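Local structure of uncharacterized protein (Staphylococcus aureus subsp. aureus Mu50, 4QXZ) at residues Leu132-Asp137 against Pro157-Glu162; Glu70-Tyr75 against Met112-Glu117; Arg28-Asn33 against Ile38-Leu43; Ile48-Lys51 against Gly57-Leu60. The protein is of unknown function but is built as a beta-barrel core resembling type VI secretion system proteins, joined to a pair of helices. All blocks are in the same frame, centred on the assembly; numbering follows the deposited sequence.

Contact 1: Leu132-Asp137 against Pro157-Glu162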
loop_
_atom_site.group_PDB
_atom_site.type_symbol
_atom_site.label_atom_id
_atom_site.label_comp_id
_atom_site.label_asym_id
_atom_site.label_seq_id
_atom_site.Cartn_x
_atom_site.Cartn_y
_atom_site.Cartn_z
ATOM N N LEU A 132 -6.730 -16.695 -30.925
ATOM C CA LEU A 132 -6.416 -17.355 -32.186
ATOM C C LEU A 132 -7.425 -16.987 -33.283
ATOM O O LEU A 132 -7.055 -16.755 -34.424
ATOM C CB LEU A 132 -6.376 -18.875 -32.013
ATOM C CG LEU A 132 -5.971 -19.676 -33.261
ATOM C CD1 LEU A 132 -4.626 -19.209 -33.790
ATOM C CD2 LEU A 132 -5.963 -21.194 -33.005
ATOM N N GLU A 133 -8.698 -16.957 -32.937
ATOM C CA GLU A 133 -9.724 -16.625 -33.912
ATOM C C GLU A 133 -9.517 -15.229 -34.486
ATOM O O GLU A 133 -9.625 -15.031 -35.693
ATOM C CB GLU A 133 -11.120 -16.734 -33.296
ATOM C CG GLU A 133 -12.227 -16.532 -34.304
ATOM C CD GLU A 133 -13.575 -16.458 -33.650
ATOM O OE1 GLU A 133 -14.267 -17.489 -33.625
ATOM O OE2 GLU A 133 -13.940 -15.371 -33.156
ATOM N N GLN A 134 -9.199 -14.266 -33.623
ATOM C CA GLN A 134 -8.861 -12.928 -34.081
ATOM C C GLN A 134 -7.653 -12.879 -35.039
ATOM O O GLN A 134 -7.729 -12.245 -36.090
ATOM C CB GLN A 134 -8.586 -12.028 -32.895
ATOM C CG GLN A 134 -8.359 -10.589 -33.309
ATOM C CD GLN A 134 -8.102 -9.707 -32.128
ATOM O OE1 GLN A 134 -8.946 -9.562 -31.271
ATOM N NE2 GLN A 134 -6.923 -9.135 -32.070
ATOM N N LEU A 135 -6.549 -13.523 -34.664
ATOM C CA LEU A 135 -5.299 -13.467 -35.448
ATOM C C LEU A 135 -5.468 -14.092 -36.832
ATOM O O LEU A 135 -4.930 -13.590 -37.820
ATOM C CB LEU A 135 -4.144 -14.142 -34.689
ATOM C CG LEU A 135 -3.716 -13.404 -33.405
ATOM C CD1 LEU A 135 -2.622 -14.171 -32.685
ATOM C CD2 LEU A 135 -3.248 -11.966 -33.696
ATOM N N ILE A 136 -6.235 -15.172 -36.898
ATOM C CA ILE A 136 -6.492 -15.842 -38.170
ATOM C C ILE A 136 -7.402 -14.986 -39.060
ATOM O O ILE A 136 -7.133 -14.832 -40.247
ATOM C CB ILE A 136 -7.044 -17.274 -37.954
ATOM C CG1 ILE A 136 -5.888 -18.196 -37.513
ATOM C CG2 ILE A 136 -7.686 -17.809 -39.224
ATOM C CD1 ILE A 136 -6.296 -19.585 -37.065
ATOM N N ASP A 137 -8.440 -14.394 -38.470
ATOM C CA ASP A 137 -9.317 -13.460 -39.186
ATOM C C ASP A 137 -8.577 -12.227 -39.681
ATOM O O ASP A 137 -9.089 -11.524 -40.529
ATOM C CB ASP A 137 -10.462 -12.976 -38.289
ATOM C CG ASP A 137 -11.477 -14.062 -37.969
ATOM O OD1 ASP A 137 -11.187 -15.267 -38.191
ATOM O OD2 ASP A 137 -12.565 -13.695 -37.462
ATOM N N PRO A 157 -3.671 -8.594 -24.459
ATOM C CA PRO A 157 -4.411 -7.390 -24.849
ATOM C C PRO A 157 -5.929 -7.622 -24.871
ATOM O O PRO A 157 -6.383 -8.769 -25.050
ATOM C CB PRO A 157 -3.881 -7.081 -26.261
ATOM C CG PRO A 157 -3.236 -8.338 -26.743
ATOM C CD PRO A 157 -2.775 -9.086 -25.520
ATOM N N LYS A 158 -6.696 -6.555 -24.648
ATOM C CA LYS A 158 -8.139 -6.575 -24.920
ATOM C C LYS A 158 -8.337 -6.963 -26.361
ATOM O O LYS A 158 -7.610 -6.504 -27.253
ATOM C CB LYS A 158 -8.838 -5.224 -24.660
ATOM C CG LYS A 158 -9.137 -4.959 -23.189
ATOM C CD LYS A 158 -10.546 -4.415 -22.962
ATOM C CE LYS A 158 -10.977 -4.506 -21.494
ATOM N NZ LYS A 158 -11.207 -5.911 -21.040
ATOM N N LEU A 159 -9.325 -7.818 -26.574
ATOM C CA LEU A 159 -9.594 -8.360 -27.886
ATOM C C LEU A 159 -10.471 -7.408 -28.693
ATOM O O LEU A 159 -11.226 -6.603 -28.125
ATOM C CB LEU A 159 -10.202 -9.757 -27.760
ATOM C CG LEU A 159 -9.284 -10.826 -27.150
ATOM C CD1 LEU A 159 -9.952 -12.164 -26.903
ATOM C CD2 LEU A 159 -8.028 -11.030 -27.974
ATOM N N LYS A 160 -10.315 -7.487 -30.016
ATOM C CA LYS A 160 -11.028 -6.617 -30.970
ATOM C C LYS A 160 -12.546 -6.642 -30.749
ATOM O O LYS A 160 -13.212 -5.632 -30.926
ATOM C CB LYS A 160 -10.692 -7.013 -32.413
ATOM C CG LYS A 160 -10.678 -5.855 -33.395
ATOM C CD LYS A 160 -9.988 -6.233 -34.705
ATOM C CE LYS A 160 -8.479 -6.039 -34.615
ATOM N NZ LYS A 160 -7.808 -6.447 -35.883
ATOM N N ASP A 161 -13.085 -7.776 -30.313
ATOM C CA ASP A 161 -14.525 -7.863 -30.066
ATOM C C ASP A 161 -15.005 -7.069 -28.844
ATOM O O ASP A 161 -16.196 -7.088 -28.521
ATOM C CB ASP A 161 -14.996 -9.327 -29.980
ATOM C CG ASP A 161 -14.363 -10.099 -28.840
ATOM O OD1 ASP A 161 -13.537 -9.546 -28.085
ATOM O OD2 ASP A 161 -14.685 -11.298 -28.710
ATOM N N GLU A 162 -14.095 -6.376 -28.165
ATOM C CA GLU A 162 -14.474 -5.533 -27.036
ATOM C C GLU A 162 -14.318 -4.040 -27.329
ATOM O O GLU A 162 -14.698 -3.236 -26.495
ATOM C CB GLU A 162 -13.668 -5.912 -25.779
ATOM C CG GLU A 162 -14.217 -7.130 -25.031
ATOM C CD GLU A 162 -13.169 -7.890 -24.203
ATOM O OE1 GLU A 162 -13.585 -8.682 -23.327
ATOM O OE2 GLU A 162 -11.939 -7.734 -24.422
#
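Gln134 of helix 127-137 and the backbone of Lys160 show how one extended amide can tie a chain tail to a helix. Gln134 is drawn out throughout: its CB points toward the tail, chi1 of -175° sets CG beside the carbonyl carbon, and the chain runs straight on to CD, crossing a backbone gap of 7.4 Å between the CA atoms of Gln134 and Lys160. CB and CG only span the distance; touching begins at CD, 3.7 Å from Lys160 CB. The tip, OE1, takes the hydrogen bond from Lys160 N at 2.8 Å; it is nearly straight at 164°, although the donor is tilted 33° from the amide carbonyl plane. Beside it, OE1 rests 3.3 Å from Lys160 CB and 3.7 Å from Leu159 CD2. The N-H used opens the short 3-10 segment 160-162, whose turn is closed by Glu162 N donating to Leu159 O. Leu159 also packs on Tyr127 and Ser130 of the same helix. The direct polar link between the two segments is therefore a single neutral bond, whose strength should depend little on ionisation, whereas Lys160 and Asp161 beside it pair through their charges with Asp138 and Arg124.

Contact 2: Glu70-Tyr75 against Met112-Glu117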
loop_
_atom_site.group_PDB
_atom_site.type_symbol
_atom_site.label_atom_id
_atom_site.label_comp_id
_atom_site.label_asym_id
_atom_site.label_seq_id
_atom_site.Cartn_x
_atom_site.Cartn_y
_atom_site.Cartn_z
ATOM N N GLU A 70 4.904 13.825 -22.235
ATOM C CA GLU A 70 4.071 14.089 -23.429
ATOM C C GLU A 70 3.105 12.943 -23.694
ATOM O O GLU A 70 1.921 13.166 -23.976
ATOM C CB GLU A 70 4.901 14.332 -24.702
ATOM C CG GLU A 70 6.161 15.170 -24.530
ATOM C CD GLU A 70 5.917 16.511 -23.868
ATOM O OE1 GLU A 70 4.880 17.143 -24.180
ATOM O OE2 GLU A 70 6.774 16.929 -23.047
ATOM N N THR A 71 3.615 11.717 -23.615
ATOM C CA THR A 71 2.780 10.537 -23.829
ATOM C C THR A 71 1.534 10.656 -22.936
ATOM O O THR A 71 0.403 10.627 -23.429
ATOM C CB THR A 71 3.565 9.210 -23.582
ATOM O OG1 THR A 71 4.664 9.122 -24.493
ATOM C CG2 THR A 71 2.693 7.987 -23.812
ATOM N N PHE A 72 1.747 10.863 -21.638
ATOM C CA PHE A 72 0.641 10.850 -20.683
ATOM C C PHE A 72 -0.248 12.081 -20.748
ATOM O O PHE A 72 -1.447 12.002 -20.436
ATOM C CB PHE A 72 1.154 10.605 -19.262
ATOM C CG PHE A 72 1.584 9.184 -19.034
ATOM C CD1 PHE A 72 2.888 8.801 -19.229
ATOM C CD2 PHE A 72 0.655 8.224 -18.687
ATOM C CE1 PHE A 72 3.282 7.494 -19.047
ATOM C CE2 PHE A 72 1.034 6.913 -18.506
ATOM C CZ PHE A 72 2.354 6.544 -18.689
ATOM N N LYS A 73 0.337 13.207 -21.159
ATOM C CA LYS A 73 -0.422 14.426 -21.396
ATOM C C LYS A 73 -1.368 14.185 -22.559
ATOM O O LYS A 73 -2.541 14.535 -22.480
ATOM C CB LYS A 73 0.508 15.616 -21.680
ATOM C CG LYS A 73 -0.175 16.980 -21.701
ATOM C CD LYS A 73 -0.758 17.338 -20.340
ATOM C CE LYS A 73 -1.355 18.737 -20.302
ATOM N NZ LYS A 73 -2.542 18.838 -21.193
ATOM N N GLU A 74 -0.872 13.558 -23.623
ATOM C CA GLU A 74 -1.737 13.217 -24.757
ATOM C C GLU A 74 -2.802 12.168 -24.403
ATOM O O GLU A 74 -3.887 12.205 -24.980
ATOM C CB GLU A 74 -0.932 12.742 -25.972
ATOM C CG GLU A 74 -1.811 12.482 -27.198
ATOM C CD GLU A 74 -1.040 12.057 -28.439
ATOM O OE1 GLU A 74 0.050 11.449 -28.293
ATOM O OE2 GLU A 74 -1.538 12.323 -29.563
ATOM N N TYR A 75 -2.495 11.230 -23.499
ATOM C CA TYR A 75 -3.503 10.263 -23.037
ATOM C C TYR A 75 -4.627 10.959 -22.293
ATOM O O TYR A 75 -5.801 10.612 -22.446
ATOM C CB TYR A 75 -2.894 9.185 -22.115
ATOM C CG TYR A 75 -2.011 8.160 -22.807
ATOM C CD1 TYR A 75 -2.249 7.782 -24.130
ATOM C CD2 TYR A 75 -0.955 7.557 -22.135
ATOM C CE1 TYR A 75 -1.467 6.846 -24.764
ATOM C CE2 TYR A 75 -0.173 6.603 -22.761
ATOM C CZ TYR A 75 -0.439 6.262 -24.082
ATOM O OH TYR A 75 0.319 5.345 -24.758
ATOM N N MET A 112 7.344 12.873 -12.605
ATOM C CA MET A 112 5.959 13.245 -12.666
ATOM C C MET A 112 5.121 12.314 -11.825
ATOM O O MET A 112 5.461 11.193 -11.617
ATOM C CB MET A 112 5.467 13.284 -14.107
ATOM C CG MET A 112 5.580 12.003 -14.885
ATOM S SD MET A 112 5.516 12.182 -16.623
ATOM C CE MET A 112 3.878 12.555 -16.812
ATOM N N SER A 113 4.019 12.821 -11.325
ATOM C CA SER A 113 3.053 12.040 -10.566
ATOM C C SER A 113 1.724 11.938 -11.338
ATOM O O SER A 113 1.127 12.948 -11.724
ATOM C CB SER A 113 2.821 12.686 -9.205
ATOM O OG SER A 113 1.534 12.360 -8.740
ATOM N N ILE A 114 1.262 10.711 -11.548
ATOM C CA ILE A 114 0.080 10.478 -12.358
ATOM C C ILE A 114 -0.926 9.650 -11.600
ATOM O O ILE A 114 -0.598 8.561 -11.121
ATOM C CB ILE A 114 0.419 9.728 -13.659
ATOM C CG1 ILE A 114 1.622 10.369 -14.349
ATOM C CG2 ILE A 114 -0.783 9.726 -14.589
ATOM C CD1 ILE A 114 2.203 9.514 -15.441
ATOM N N VAL A 115 -2.151 10.169 -11.522
ATOM C CA VAL A 115 -3.295 9.465 -10.955
ATOM C C VAL A 115 -4.131 8.898 -12.104
ATOM O O VAL A 115 -4.438 9.618 -13.056
ATOM C CB VAL A 115 -4.142 10.438 -10.105
ATOM C CG1 VAL A 115 -5.449 9.791 -9.642
ATOM C CG2 VAL A 115 -3.337 10.928 -8.901
ATOM N N PHE A 116 -4.489 7.617 -12.026
ATOM C CA PHE A 116 -5.382 6.988 -13.023
ATOM C C PHE A 116 -6.679 6.576 -12.391
ATOM O O PHE A 116 -6.681 6.142 -11.253
ATOM C CB PHE A 116 -4.784 5.702 -13.601
ATOM C CG PHE A 116 -3.422 5.872 -14.194
ATOM C CD1 PHE A 116 -2.316 5.984 -13.383
ATOM C CD2 PHE A 116 -3.253 5.900 -15.559
ATOM C CE1 PHE A 116 -1.065 6.139 -13.929
ATOM C CE2 PHE A 116 -2.015 6.057 -16.119
ATOM C CZ PHE A 116 -0.914 6.176 -15.302
ATOM N N GLU A 117 -7.765 6.655 -13.157
ATOM C CA GLU A 117 -9.052 6.075 -12.761
ATOM C C GLU A 117 -9.164 4.661 -13.339
ATOM O O GLU A 117 -9.198 4.490 -14.546
ATOM C CB GLU A 117 -10.206 6.941 -13.275
ATOM C CG GLU A 117 -11.581 6.534 -12.746
ATOM C CD GLU A 117 -12.735 7.120 -13.567
ATOM O OE1 GLU A 117 -12.756 8.365 -13.754
ATOM O OE2 GLU A 117 -13.623 6.339 -14.019
#
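Phe116 N probably donates a hydrogen bond to Leu60 O, setting its strand in the sheet while its ring reaches across to Phe72 of helix 69-77. Between segments 70-75 and 112-117, Phe72 is the helix side chain that carries the contact. It points toward the strand and meets three of its residues in turn. Ile114 CD1 sits over one face of the ring in a CH-pi contact, 3.8 Å from the Phe72 ring centroid and 17° off its normal; it is displaced toward the rim, with Phe72 CG the nearest ring atom. The two side chains cross at about a right angle. Phe72 CE2 then approaches the edge of the Phe116 ring, near its plane, 3.8 Å from Phe116 CZ. At the other end, Met112 bends at its third torsion (chi3 -72°), bringing CE to 4.2 Å from Phe72 CB. All four residues are buried, and the interface between the segments is wholly apolar. Segments 70-75 and 112-117 run at 29° to each other, their axes 10.9 Å apart at closest. Strand 111-121 lies between strands 57-65 and 96-107, with Ile114 also touching Ile64 and Val102, and helix 69-77 covers the face bearing Met112, Ile114 and Phe116.

Contact 3: Arg28-Asn33 against Ile38-Leu43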
loop_
_atom_site.group_PDB
_atom_site.type_symbol
_atom_site.label_atom_id
_atom_site.label_comp_id
_atom_site.label_asym_id
_atom_site.label_seq_id
_atom_site.Cartn_x
_atom_site.Cartn_y
_atom_site.Cartn_z
ATOM N N ARG A 28 5.035 -2.658 -10.029
ATOM C CA ARG A 28 5.285 -2.626 -11.476
ATOM C C ARG A 28 4.102 -2.098 -12.245
ATOM O O ARG A 28 2.937 -2.344 -11.896
ATOM C CB ARG A 28 5.649 -4.001 -12.028
ATOM C CG ARG A 28 6.917 -4.579 -11.434
ATOM C CD ARG A 28 7.166 -5.971 -11.957
ATOM N NE ARG A 28 7.504 -5.974 -13.370
ATOM C CZ ARG A 28 7.808 -7.072 -14.047
ATOM N NH1 ARG A 28 7.801 -8.259 -13.446
ATOM N NH2 ARG A 28 8.112 -6.981 -15.327
ATOM N N PHE A 29 4.411 -1.392 -13.323
ATOM C CA PHE A 29 3.380 -0.758 -14.116
ATOM C C PHE A 29 3.663 -0.985 -15.575
ATOM O O PHE A 29 4.778 -0.748 -16.022
ATOM C CB PHE A 29 3.345 0.731 -13.832
ATOM C CG PHE A 29 2.319 1.461 -14.640
ATOM C CD1 PHE A 29 0.965 1.219 -14.437
ATOM C CD2 PHE A 29 2.696 2.381 -15.602
ATOM C CE1 PHE A 29 0.006 1.875 -15.193
ATOM C CE2 PHE A 29 1.749 3.055 -16.347
ATOM C CZ PHE A 29 0.400 2.806 -16.146
ATOM N N GLN A 30 2.662 -1.443 -16.317
ATOM C CA GLN A 30 2.822 -1.661 -17.748
ATOM C C GLN A 30 1.590 -1.206 -18.506
ATOM O O GLN A 30 0.470 -1.232 -17.961
ATOM C CB GLN A 30 3.030 -3.139 -18.036
ATOM C CG GLN A 30 4.157 -3.806 -17.270
ATOM C CD GLN A 30 4.209 -5.304 -17.514
ATOM O OE1 GLN A 30 3.175 -5.944 -17.700
ATOM N NE2 GLN A 30 5.419 -5.871 -17.520
ATOM N N ILE A 31 1.795 -0.826 -19.769
ATOM C CA ILE A 31 0.700 -0.485 -20.689
ATOM C C ILE A 31 0.835 -1.369 -21.909
ATOM O O ILE A 31 1.953 -1.546 -22.457
ATOM C CB ILE A 31 0.733 0.983 -21.125
ATOM C CG1 ILE A 31 0.755 1.892 -19.880
ATOM C CG2 ILE A 31 -0.473 1.313 -22.015
ATOM C CD1 ILE A 31 0.345 3.326 -20.132
ATOM N N VAL A 32 -0.278 -1.952 -22.295
ATOM C CA VAL A 32 -0.339 -2.900 -23.373
ATOM C C VAL A 32 -1.188 -2.401 -24.509
ATOM O O VAL A 32 -2.267 -1.930 -24.300
ATOM C CB VAL A 32 -0.945 -4.195 -22.881
ATOM C CG1 VAL A 32 -0.736 -5.299 -23.875
ATOM C CG2 VAL A 32 -0.305 -4.583 -21.593
ATOM N N ASN A 33 -0.672 -2.483 -25.711
ATOM C CA ASN A 33 -1.426 -2.149 -26.904
ATOM C C ASN A 33 -2.120 -3.325 -27.588
ATOM O O ASN A 33 -2.107 -4.408 -27.112
ATOM C CB ASN A 33 -0.556 -1.334 -27.864
ATOM C CG ASN A 33 0.391 -2.166 -28.657
ATOM O OD1 ASN A 33 0.437 -3.351 -28.524
ATOM N ND2 ASN A 33 1.160 -1.534 -29.470
ATOM N N ILE A 38 4.094 -4.579 -24.732
ATOM C CA ILE A 38 4.166 -4.002 -23.404
ATOM C C ILE A 38 5.118 -2.836 -23.436
ATOM O O ILE A 38 6.244 -2.981 -23.884
ATOM C CB ILE A 38 4.709 -5.018 -22.375
ATOM C CG1 ILE A 38 3.694 -6.136 -22.147
ATOM C CG2 ILE A 38 5.023 -4.335 -21.040
ATOM C CD1 ILE A 38 4.235 -7.348 -21.412
ATOM N N ILE A 39 4.677 -1.688 -22.944
ATOM C CA ILE A 39 5.629 -0.691 -22.462
ATOM C C ILE A 39 5.584 -0.695 -20.921
ATOM O O ILE A 39 4.523 -0.471 -20.326
ATOM C CB ILE A 39 5.362 0.713 -23.025
ATOM C CG1 ILE A 39 5.481 0.709 -24.546
ATOM C CG2 ILE A 39 6.366 1.716 -22.473
ATOM C CD1 ILE A 39 5.089 2.040 -25.177
ATOM N N GLU A 40 6.735 -0.970 -20.299
ATOM C CA GLU A 40 6.863 -0.945 -18.855
ATOM C C GLU A 40 7.523 0.352 -18.411
ATOM O O GLU A 40 8.551 0.750 -18.946
ATOM C CB GLU A 40 7.691 -2.145 -18.332
ATOM C CG GLU A 40 7.927 -2.074 -16.814
ATOM C CD GLU A 40 8.064 -3.416 -16.113
ATOM O OE1 GLU A 40 7.945 -4.477 -16.756
ATOM O OE2 GLU A 40 8.290 -3.401 -14.887
ATOM N N TYR A 41 6.955 0.996 -17.401
ATOM C CA TYR A 41 7.565 2.207 -16.852
ATOM C C TYR A 41 8.135 1.920 -15.471
ATOM O O TYR A 41 7.469 1.333 -14.628
ATOM C CB TYR A 41 6.546 3.342 -16.799
ATOM C CG TYR A 41 5.988 3.676 -18.157
ATOM C CD1 TYR A 41 4.902 2.986 -18.672
ATOM C CD2 TYR A 41 6.552 4.672 -18.938
ATOM C CE1 TYR A 41 4.389 3.283 -19.919
ATOM C CE2 TYR A 41 6.043 4.977 -20.189
ATOM C CZ TYR A 41 4.963 4.275 -20.674
ATOM O OH TYR A 41 4.450 4.565 -21.911
ATOM N N GLU A 42 9.372 2.337 -15.258
ATOM C CA GLU A 42 10.057 2.139 -13.988
ATOM C C GLU A 42 9.487 3.089 -12.909
ATOM O O GLU A 42 9.512 4.323 -13.052
ATOM C CB GLU A 42 11.573 2.339 -14.176
ATOM C CG GLU A 42 12.427 2.309 -12.905
ATOM C CD GLU A 42 12.536 0.934 -12.258
ATOM O OE1 GLU A 42 11.960 -0.042 -12.795
ATOM O OE2 GLU A 42 13.207 0.832 -11.204
ATOM N N LEU A 43 9.009 2.483 -11.822
ATOM C CA LEU A 43 8.329 3.190 -10.759
ATOM C C LEU A 43 9.303 3.779 -9.759
ATOM O O LEU A 43 10.201 3.085 -9.268
ATOM C CB LEU A 43 7.345 2.247 -10.052
ATOM C CG LEU A 43 6.145 1.730 -10.876
ATOM C CD1 LEU A 43 5.175 0.959 -10.010
ATOM C CD2 LEU A 43 5.389 2.858 -11.540
HETATM O O HOH W 1 7.211 -1.142 -13.707
#
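Arg28 and Glu40 meet with guanidinium and carboxylate nearly coplanar, 25° apart, a side-on grip in which two nitrogens take one oxygen each. Arg28 NH2 bonds to Glu40 OE1 at 2.9 Å on its syn lone pair, and Arg28 NE reaches Glu40 OE2 at 3.1 Å, also from the syn side. Gln30 comes from another direction: its amide stands 75° from the carboxylate, and NE2 donates to Glu40 OE1 at 3.0 Å from above the carboxylate plane. Glu40 OE1 thus accepts from two side chains, which would probably favour the charged form of the acid. Glu40 can reach both because its chain is drawn out from CB to carboxylate. Farther along this face, Ile38 CG2 touches the Gln30 amide as the two side chains cross at a slant, 3.7 Å from Gln30 CD. The frame beneath is an antiparallel beta hairpin: strand 38-41 pairs with strand 23-32, which also pairs with 45-51 and 82-88 in the barrel sheet. Ile31 and Ile39 exchange two backbone hydrogen bonds, while Gln30-Glu40 and Val32-Ile38 form non-hydrogen-bonded pairs. A water accepts from Phe29 N and lies close to Glu40 OE2 and Tyr41 O. On the face of Phe29, Ile31 and Tyr41 the contacts are apolar. Phe29 and Tyr41 lie side by side and point the same way, with Phe29 CD2 3.8 Å from Tyr41 CD1. Ile31 CG1 meets the edge of the Tyr41 ring at CE1, 3.9 Å away. Leu43 CD2 fits against Phe29 CB at 3.7 Å, and Tyr41 is edge-to-face with both His68 and Phe72.

Contact 4: Ile48-Lys51 against Gly57-Leu60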
loop_
_atom_site.group_PDB
_atom_site.type_symbol
_atom_site.label_atom_id
_atom_site.label_comp_id
_atom_site.label_asym_id
_atom_site.label_seq_id
_atom_site.Cartn_x
_atom_site.Cartn_y
_atom_site.Cartn_z
ATOM N N ILE A 48 -2.081 1.798 -5.048
ATOM C CA ILE A 48 -3.386 1.632 -5.679
ATOM C C ILE A 48 -4.453 1.345 -4.614
ATOM O O ILE A 48 -4.276 0.460 -3.777
ATOM C CB ILE A 48 -3.330 0.554 -6.793
ATOM C CG1 ILE A 48 -4.662 0.444 -7.517
ATOM C CG2 ILE A 48 -2.915 -0.802 -6.257
ATOM C CD1 ILE A 48 -4.586 -0.370 -8.800
ATOM N N ILE A 49 -5.548 2.102 -4.640
ATOM C CA ILE A 49 -6.594 1.974 -3.617
ATOM C C ILE A 49 -7.907 1.445 -4.196
ATOM O O ILE A 49 -8.405 1.930 -5.213
ATOM C CB ILE A 49 -6.937 3.324 -2.927
ATOM C CG1 ILE A 49 -5.729 4.265 -2.811
ATOM C CG2 ILE A 49 -7.509 3.066 -1.538
ATOM C CD1 ILE A 49 -6.127 5.699 -2.483
ATOM N N ASN A 50 -8.484 0.462 -3.526
ATOM C CA ASN A 50 -9.804 -0.023 -3.892
ATOM C C ASN A 50 -10.865 0.923 -3.336
ATOM O O ASN A 50 -11.122 0.908 -2.139
ATOM C CB ASN A 50 -9.993 -1.432 -3.334
ATOM C CG ASN A 50 -11.371 -2.007 -3.613
ATOM O OD1 ASN A 50 -12.278 -1.327 -4.108
ATOM N ND2 ASN A 50 -11.533 -3.276 -3.282
ATOM N N LYS A 51 -11.451 1.746 -4.185
ATOM C CA LYS A 51 -12.514 2.632 -3.783
ATOM C C LYS A 51 -13.927 2.109 -3.924
ATOM O O LYS A 51 -14.703 2.675 -4.630
ATOM C CB LYS A 51 -12.441 3.915 -4.576
ATOM C CG LYS A 51 -11.161 4.692 -4.357
ATOM C CD LYS A 51 -11.155 6.009 -5.113
ATOM C CE LYS A 51 -12.114 7.029 -4.520
ATOM N NZ LYS A 51 -11.734 7.548 -3.162
ATOM N N GLY A 57 -14.378 2.420 -8.394
ATOM C CA GLY A 57 -13.371 1.559 -8.975
ATOM C C GLY A 57 -12.114 1.563 -8.129
ATOM O O GLY A 57 -12.164 1.296 -6.924
ATOM N N TRP A 58 -10.980 1.833 -8.769
ATOM C CA TRP A 58 -9.703 1.883 -8.072
ATOM C C TRP A 58 -8.941 3.122 -8.507
ATOM O O TRP A 58 -9.162 3.638 -9.603
ATOM C CB TRP A 58 -8.852 0.658 -8.390
ATOM C CG TRP A 58 -9.462 -0.648 -8.104
ATOM C CD1 TRP A 58 -10.575 -1.170 -8.664
ATOM C CD2 TRP A 58 -8.955 -1.644 -7.205
ATOM N NE1 TRP A 58 -10.818 -2.427 -8.155
ATOM C CE2 TRP A 58 -9.839 -2.742 -7.256
ATOM C CE3 TRP A 58 -7.844 -1.708 -6.347
ATOM C CZ2 TRP A 58 -9.645 -3.901 -6.492
ATOM C CZ3 TRP A 58 -7.642 -2.863 -5.590
ATOM C CH2 TRP A 58 -8.542 -3.946 -5.671
ATOM N N LEU A 59 -8.035 3.584 -7.649
ATOM C CA LEU A 59 -7.243 4.776 -7.932
ATOM C C LEU A 59 -5.789 4.391 -7.862
ATOM O O LEU A 59 -5.353 3.854 -6.848
ATOM C CB LEU A 59 -7.544 5.864 -6.906
ATOM C CG LEU A 59 -7.405 7.319 -7.365
ATOM C CD1 LEU A 59 -8.254 7.614 -8.600
ATOM C CD2 LEU A 59 -7.799 8.245 -6.221
ATOM N N LEU A 60 -5.058 4.627 -8.949
ATOM C CA LEU A 60 -3.634 4.295 -9.014
ATOM C C LEU A 60 -2.874 5.596 -9.063
ATOM O O LEU A 60 -3.175 6.453 -9.897
ATOM C CB LEU A 60 -3.309 3.451 -10.254
ATOM C CG LEU A 60 -1.816 3.232 -10.623
ATOM C CD1 LEU A 60 -1.138 2.350 -9.595
ATOM C CD2 LEU A 60 -1.626 2.646 -12.023
#
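Trp58 and Asn50, a non-hydrogen-bonded pair on neighbouring antiparallel strands, make the close-packed part of this hairpin. Asn50 CB sits over the six-membered ring of Trp58 in a CH-pi contact, 3.6 Å from the ring centroid and 13° off its normal. The amide continues the overlap, its plane 19° from that of the indole, with Asn50 ND2 3.8 Å from Trp58 CZ2. The first torsion of Asn50 swings the amide to the carbonyl side of its own backbone, which lays it along the ring. On the same face Ile48 CG1 approaches Trp58 CE3 obliquely at 4.0 Å, while Ile48 CB touches Leu60 CD1, both of these residues being buried. The backbone between is equally snug: Ile49 N donates to Leu59 O at 2.8 Å and Leu59 N to Ile49 O at 3.0 Å. Toward the turn the pairing is poorer, the bond from Lys51 N to Gly57 O being bent to 131°. Against the stack and the buried Ile48 and Leu60, the other face offers a sparse touch, Lys51 CD brushing Leu59 CB at 4.0 Å before the lysine chain turns away. Strand 45-51 is flanked on its other side by strand 23-32, and strand 57-65 by strand 111-121; Trp58 spans both neighbours, touching Phe24 as well as Cys118 and Ile120, and meets Phe98 edge-to-face.

From the N terminus, contact 3 closes the first hairpin and contact 4 the second, each with a five-residue connection between its strands. Strand 23-32 pairs with strand 45-51 too, so the two hairpins share one sheet. Contact 2 closes a longer loop of 36 residues, which includes strand 82-88 and strand 96-107, and sets helix 69-77 against strand 111-121. Its aromatic groups pack on those of contact 3, and Leu60 of contact 4 touches Phe29 of contact 3. Contact 1 comes last, spanning helix 142-155 and tying the C-terminal tail to helix 127-137; Pro157 of its second segment touches Asn33 of contact 3. The four closures lie in series, none nested or crossing.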